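Side-chain contacts in nonsense-mediated mRNA decay protein 2 (Saccharomyces cerevisiae, PDB 4LUN), which takes part in the nonsense-mediated decay of mRNAs containing premature stop codons, interacting through its C-terminus with the helicase UPF1: residues 137-140 and 141-145; 156-159 and 160-163. All coordinates share one frame; numbering follows the deposited sequence.

In the fold
From the N terminus, the chain reaches contact 1 on helix 130-152 and then contact 2 in the connection running on to helix 182-190. The two are in series, neither nested nor crossed. Contact 1 is i to i+4 bonding within a helix, whereas contact 2 closes a short 3-10 turn. Their centres lie about 21 Å apart. The centre of contact 1 is about 5 Å from the centre of the chain, where its helix meets helices 69-81, 182-190 and 201-210; that of contact 2 is about 17 Å out, beside helix 106-116. Both belong to the N-terminal MIF4G domain, an all-helical HEAT-repeat fold; the UPF1-binding C-terminus is not part of this chain.

Contact 1: 137-140 and 141-145; sequences ITRV and KGNLR
With CG placed beside its own backbone N (chi1 -68°) and a bend farther along at chi3 (-51°), the side chain of Lys141 runs back along the helix over the preceding turn. Its CG packs 3.2 Å from Ile137 O, the same oxygen that accepts the backbone bond from Lys141 N, and its CD lies 4.2 Å from Ile137 CG2. The aliphatic part of the lysine thus covers a carbonyl and meets a branch of the isoleucine. Arg139 instead extends outward: CG is anti to the backbone N and the chain stays extended to NE, carrying the guanidinium to Asn82, to which NH2 is hydrogen-bonded. The Asn143 side chain turns back toward Arg139, with CB 3.6 Å from Arg139 O.

Beneath these side chains run four successive i to i+4 bonds. Asn143 N reaches Arg139 O at 2.9 Å and is the straightest, with an N-H...O angle of 166°; Leu144 N to Val140 O, at 2.7 Å, is the shortest. Val140 and Leu144, one turn apart, both meet Ile190 of helix 182-190, and Leu144 also touches Ile203 and Phe207 of helix 201-210. Arg139 and Asn143 instead meet Leu81 of helix 69-81. This is a regular alpha helix packed between neighbouring helices, as expected in the HEAT-repeat array of a MIF4G domain.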
ATOM      1  N   ILE A 137      -2.272   9.781   3.686  1.00 14.03           N
ATOM      2  CA  ILE A 137      -1.157   9.111   3.008  1.00 15.04           C
ATOM      3  C   ILE A 137      -0.602   8.006   3.897  1.00 15.91           C
ATOM      4  O   ILE A 137      -0.302   6.906   3.428  1.00 16.12           O
ATOM      5  CB  ILE A 137      -0.043  10.141   2.661  1.00 17.44           C
ATOM      6  CG1 ILE A 137      -0.504  11.065   1.532  1.00 19.49           C
ATOM      7  CG2 ILE A 137       1.257   9.443   2.260  1.00 20.42           C
ATOM      8  CD1 ILE A 137      -0.555  10.391   0.167  1.00 22.46           C
ATOM      9  N   THR A 138      -0.450   8.303   5.179  1.00 14.56           N
ATOM     10  CA  THR A 138      -0.028   7.281   6.143  1.00 19.33           C
ATOM     11  C   THR A 138      -0.964   6.078   6.134  1.00 18.67           C
ATOM     12  O   THR A 138      -0.517   4.925   6.163  1.00 17.75           O
ATOM     13  CB  THR A 138       0.055   7.875   7.564  1.00 19.76           C
ATOM     14  OG1 THR A 138       1.130   8.819   7.604  1.00 23.62           O
ATOM     15  CG2 THR A 138       0.301   6.780   8.601  1.00 24.70           C
ATOM     16  N   ARG A 139      -2.263   6.333   6.056  1.00 16.46           N
ATOM     17  CA  ARG A 139      -3.233   5.248   6.043  1.00 17.43           C
ATOM     18  C   ARG A 139      -3.104   4.415   4.766  1.00 18.04           C
ATOM     19  O   ARG A 139      -3.090   3.187   4.815  1.00 17.83           O
ATOM     20  CB  ARG A 139      -4.651   5.797   6.186  1.00 17.61           C
ATOM     21  CG  ARG A 139      -5.697   4.710   6.151  1.00 25.02           C
ATOM     22  CD  ARG A 139      -6.997   5.133   6.803  1.00 34.46           C
ATOM     23  NE  ARG A 139      -7.847   3.970   7.038  1.00 47.87           N
ATOM     24  CZ  ARG A 139      -8.088   3.445   8.233  1.00 39.10           C
ATOM     25  NH1 ARG A 139      -7.561   3.986   9.329  1.00 43.43           N
ATOM     26  NH2 ARG A 139      -8.873   2.383   8.335  1.00 42.33           N
ATOM     27  N   VAL A 140      -2.996   5.096   3.633  1.00 13.61           N
ATOM     28  CA  VAL A 140      -2.854   4.427   2.331  1.00 14.21           C
ATOM     29  C   VAL A 140      -1.628   3.529   2.304  1.00 16.27           C
ATOM     30  O   VAL A 140      -1.688   2.411   1.783  1.00 16.55           O
ATOM     31  CB  VAL A 140      -2.773   5.460   1.193  1.00 18.94           C
ATOM     32  CG1 VAL A 140      -2.260   4.800  -0.107  1.00 24.15           C
ATOM     33  CG2 VAL A 140      -4.134   6.063   0.969  1.00 18.26           C
ATOM     34  N   LYS A 141      -0.527   4.011   2.873  1.00 15.84           N
ATOM     35  CA  LYS A 141       0.723   3.260   2.874  1.00 13.97           C
ATOM     36  C   LYS A 141       0.571   2.005   3.704  1.00 13.27           C
ATOM     37  O   LYS A 141       1.076   0.954   3.328  1.00 15.65           O
ATOM     38  CB  LYS A 141       1.891   4.115   3.405  1.00 14.14           C
ATOM     39  CG  LYS A 141       2.259   5.255   2.467  1.00 18.69           C
ATOM     40  CD  LYS A 141       3.564   5.946   2.865  1.00 24.26           C
ATOM     41  CE  LYS A 141       3.581   6.360   4.312  1.00 29.81           C
ATOM     42  NZ  LYS A 141       4.716   7.307   4.580  1.00 35.38           N
ATOM     43  N   GLY A 142      -0.122   2.111   4.827  1.00 16.25           N
ATOM     44  CA  GLY A 142      -0.389   0.938   5.651  1.00 16.81           C
ATOM     45  C   GLY A 142      -1.264  -0.070   4.932  1.00 15.11           C
ATOM     46  O   GLY A 142      -1.024  -1.285   4.985  1.00 17.05           O
ATOM     47  N   ASN A 143      -2.309   0.431   4.282  1.00 14.57           N
ATOM     48  CA  ASN A 143      -3.191  -0.428   3.505  1.00 14.88           C
ATOM     49  C   ASN A 143      -2.451  -1.090   2.352  1.00 15.21           C
ATOM     50  O   ASN A 143      -2.669  -2.270   2.060  1.00 14.79           O
ATOM     51  CB  ASN A 143      -4.387   0.370   2.981  1.00 13.81           C
ATOM     52  CG  ASN A 143      -5.317   0.826   4.098  1.00 20.61           C
ATOM     53  OD1 ASN A 143      -5.337   0.232   5.181  1.00 25.98           O
ATOM     54  ND2 ASN A 143      -6.105   1.859   3.830  1.00 15.57           N
ATOM     55  N   LEU A 144      -1.578  -0.335   1.696  1.00 14.37           N
ATOM     56  CA  LEU A 144      -0.786  -0.898   0.605  1.00 11.79           C
ATOM     57  C   LEU A 144       0.154  -1.971   1.127  1.00 16.36           C
ATOM     58  O   LEU A 144       0.357  -2.997   0.486  1.00 16.46           O
ATOM     59  CB  LEU A 144       0.017   0.212  -0.103  1.00 14.78           C
ATOM     60  CG  LEU A 144       1.007  -0.196  -1.199  1.00 12.66           C
ATOM     61  CD1 LEU A 144       0.265  -0.791  -2.403  1.00 16.96           C
ATOM     62  CD2 LEU A 144       1.825   1.016  -1.616  1.00 14.49           C
ATOM     63  N   ARG A 145       0.713  -1.750   2.313  1.00 15.33           N
ATOM     64  CA  ARG A 145       1.669  -2.716   2.849  1.00 16.35           C
ATOM     65  C   ARG A 145       0.966  -4.034   3.134  1.00 21.09           C
ATOM     66  O   ARG A 145       1.441  -5.115   2.751  1.00 17.33           O
ATOM     67  CB  ARG A 145       2.313  -2.163   4.120  1.00 18.38           C
ATOM     68  CG  ARG A 145       3.490  -2.982   4.621  1.00 23.38           C
ATOM     69  CD  ARG A 145       3.073  -3.969   5.672  1.00 28.22           C
ATOM     70  NE  ARG A 145       4.193  -4.820   6.073  1.00 30.82           N
ATOM     71  CZ  ARG A 145       4.995  -4.550   7.096  1.00 35.69           C
ATOM     72  NH1 ARG A 145       4.798  -3.455   7.820  1.00 31.99           N
ATOM     73  NH2 ARG A 145       5.988  -5.377   7.396  1.00 38.30           N
TER

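Contact 2: 156-159 and 160-163; sequences FRTL and DDIE
Asp161 OD1 is gripped by two donors: Arg157 NE at 2.9 Å and a water at 2.7 Å, which in turn accepts from Arg157 N. The motif is a 3-10 turn, with Thr158 O accepting from Asp161 N and Leu159 O from Ile162 N, in the loop that follows helix 130-152. Arg157 holds the carboxylate side-on, since NH2 also reaches Asp161 OD2 at 3.0 Å. Both oxygens are met on their syn sides, and the guanidinium and carboxylate planes differ by just 17°, so the paired bonds should restrict rotation of the acid. A bend at chi3 (-67°) turns the guanidinium so that its NE/NH2 edge meets the carboxylate, the two side chains crossing at about a right angle; Trp17 makes a cation-pi contact with the arginine.

Thr158 opens the 3-10 segment with an ST turn: OG1, across from its own N, accepts from Asp160 N at 3.1 Å, along a nearly straight N-H...O line of 171°. Its methyl CG2 meets Asp161 OD1 at 3.6 Å, beside the salt bridge. Asp160 points its carboxylate elsewhere, OD1 pairing with Lys179. Leu159 and Ile162 lie side by side, CD2 of the leucine touching CD1 of the isoleucine at 3.9 Å.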
ATOM      1  N   PHE A 156      -4.481 -12.411  -2.051  1.00 18.48           N
ATOM      2  CA  PHE A 156      -4.949 -11.347  -2.937  1.00 18.48           C
ATOM      3  C   PHE A 156      -4.131 -11.360  -4.221  1.00 26.02           C
ATOM      4  O   PHE A 156      -3.025 -10.831  -4.237  1.00 29.61           O
ATOM      5  CB  PHE A 156      -4.709  -9.990  -2.284  1.00 16.97           C
ATOM      6  CG  PHE A 156      -5.654  -9.643  -1.166  1.00 18.97           C
ATOM      7  CD1 PHE A 156      -6.798 -10.384  -0.916  1.00 18.85           C
ATOM      8  CD2 PHE A 156      -5.398  -8.528  -0.377  1.00 20.12           C
ATOM      9  CE1 PHE A 156      -7.661 -10.032   0.112  1.00 20.86           C
ATOM     10  CE2 PHE A 156      -6.256  -8.167   0.653  1.00 21.13           C
ATOM     11  CZ  PHE A 156      -7.394  -8.919   0.897  1.00 22.31           C
ATOM     12  N   ARG A 157      -4.666 -11.912  -5.302  1.00 17.64           N
ATOM     13  CA  ARG A 157      -3.855 -12.136  -6.494  1.00 20.59           C
ATOM     14  C   ARG A 157      -4.197 -11.275  -7.693  1.00 18.58           C
ATOM     15  O   ARG A 157      -3.306 -10.719  -8.331  1.00 18.76           O
ATOM     16  CB  ARG A 157      -3.957 -13.603  -6.927  1.00 16.89           C
ATOM     17  CG  ARG A 157      -3.839 -14.582  -5.770  1.00 21.38           C
ATOM     18  CD  ARG A 157      -3.832 -16.026  -6.277  1.00 20.23           C
ATOM     19  NE  ARG A 157      -5.110 -16.427  -6.867  1.00 20.20           N
ATOM     20  CZ  ARG A 157      -5.314 -17.609  -7.441  1.00 26.05           C
ATOM     21  NH1 ARG A 157      -4.331 -18.498  -7.498  1.00 25.73           N
ATOM     22  NH2 ARG A 157      -6.495 -17.906  -7.964  1.00 23.96           N
ATOM     23  N   THR A 158      -5.481 -11.208  -8.030  1.00 15.82           N
ATOM     24  CA  THR A 158      -5.882 -10.609  -9.296  1.00 17.76           C
ATOM     25  C   THR A 158      -7.356 -10.237  -9.257  1.00 15.15           C
ATOM     26  O   THR A 158      -8.122 -10.802  -8.483  1.00 18.52           O
ATOM     27  CB  THR A 158      -5.621 -11.595 -10.470  1.00 21.29           C
ATOM     28  OG1 THR A 158      -6.160 -11.063 -11.685  1.00 20.12           O
ATOM     29  CG2 THR A 158      -6.281 -12.943 -10.190  1.00 22.25           C
ATOM     30  N   LEU A 159      -7.760  -9.279 -10.087  1.00 16.22           N
ATOM     31  CA  LEU A 159      -9.172  -8.950 -10.186  1.00 16.66           C
ATOM     32  C   LEU A 159      -9.951 -10.133 -10.733  1.00 19.21           C
ATOM     33  O   LEU A 159     -11.159 -10.218 -10.553  1.00 19.77           O
ATOM     34  CB  LEU A 159      -9.391  -7.733 -11.084  1.00 19.22           C
ATOM     35  CG  LEU A 159      -8.855  -6.399 -10.563  1.00 21.51           C
ATOM     36  CD1 LEU A 159      -8.972  -5.324 -11.623  1.00 20.30           C
ATOM     37  CD2 LEU A 159      -9.589  -5.966  -9.293  1.00 23.09           C
ATOM     38  N   ASP A 160      -9.258 -11.049 -11.397  1.00 21.16           N
ATOM     39  CA  ASP A 160      -9.925 -12.211 -11.983  1.00 23.28           C
ATOM     40  C   ASP A 160     -10.522 -13.166 -10.937  1.00 25.21           C
ATOM     41  O   ASP A 160     -11.335 -14.026 -11.270  1.00 26.84           O
ATOM     42  CB  ASP A 160      -8.972 -12.975 -12.910  1.00 28.22           C
ATOM     43  CG  ASP A 160      -8.779 -12.289 -14.251  1.00 38.03           C
ATOM     44  OD1 ASP A 160      -9.559 -11.366 -14.569  1.00 42.51           O
ATOM     45  OD2 ASP A 160      -7.852 -12.684 -14.996  1.00 41.64           O
ATOM     46  N   ASP A 161     -10.129 -13.008  -9.677  1.00 24.61           N
ATOM     47  CA  ASP A 161     -10.619 -13.857  -8.594  1.00 23.84           C
ATOM     48  C   ASP A 161     -11.913 -13.325  -8.000  1.00 27.49           C
ATOM     49  O   ASP A 161     -12.581 -14.015  -7.227  1.00 30.67           O
ATOM     50  CB  ASP A 161      -9.600 -13.947  -7.455  1.00 26.58           C
ATOM     51  CG  ASP A 161      -8.402 -14.812  -7.793  1.00 26.95           C
ATOM     52  OD1 ASP A 161      -7.334 -14.572  -7.196  1.00 23.88           O
ATOM     53  OD2 ASP A 161      -8.518 -15.732  -8.632  1.00 28.23           O
ATOM     54  N   ILE A 162     -12.252 -12.084  -8.324  1.00 23.55           N
ATOM     55  CA  ILE A 162     -13.440 -11.468  -7.744  1.00 25.10           C
ATOM     56  C   ILE A 162     -14.668 -11.873  -8.551  1.00 26.16           C
ATOM     57  O   ILE A 162     -14.641 -11.859  -9.781  1.00 29.98           O
ATOM     58  CB  ILE A 162     -13.306  -9.937  -7.668  1.00 27.62           C
ATOM     59  CG1 ILE A 162     -12.013  -9.568  -6.942  1.00 27.45           C
ATOM     60  CG2 ILE A 162     -14.499  -9.330  -6.960  1.00 24.93           C
ATOM     61  CD1 ILE A 162     -11.778  -8.075  -6.786  1.00 28.82           C
ATOM     62  N   GLU A 163     -15.729 -12.272  -7.856  1.00 36.22           N
ATOM     63  CA  GLU A 163     -16.979 -12.610  -8.524  1.00 43.06           C
ATOM     64  C   GLU A 163     -17.607 -11.357  -9.105  1.00 41.66           C
ATOM     65  O   GLU A 163     -17.456 -10.269  -8.551  1.00 43.88           O
ATOM     66  CB  GLU A 163     -17.967 -13.249  -7.550  1.00 43.34           C
ATOM     67  CG  GLU A 163     -18.067 -14.753  -7.661  1.00 50.15           C
ATOM     68  CD  GLU A 163     -17.023 -15.457  -6.829  1.00 54.88           C
ATOM     69  OE1 GLU A 163     -17.313 -15.751  -5.649  1.00 55.84           O
ATOM     70  OE2 GLU A 163     -15.915 -15.715  -7.348  1.00 57.79           O
TER
HETATM   71  O   HOH W   1      -7.266 -12.806  -5.166  1.00 24.98           O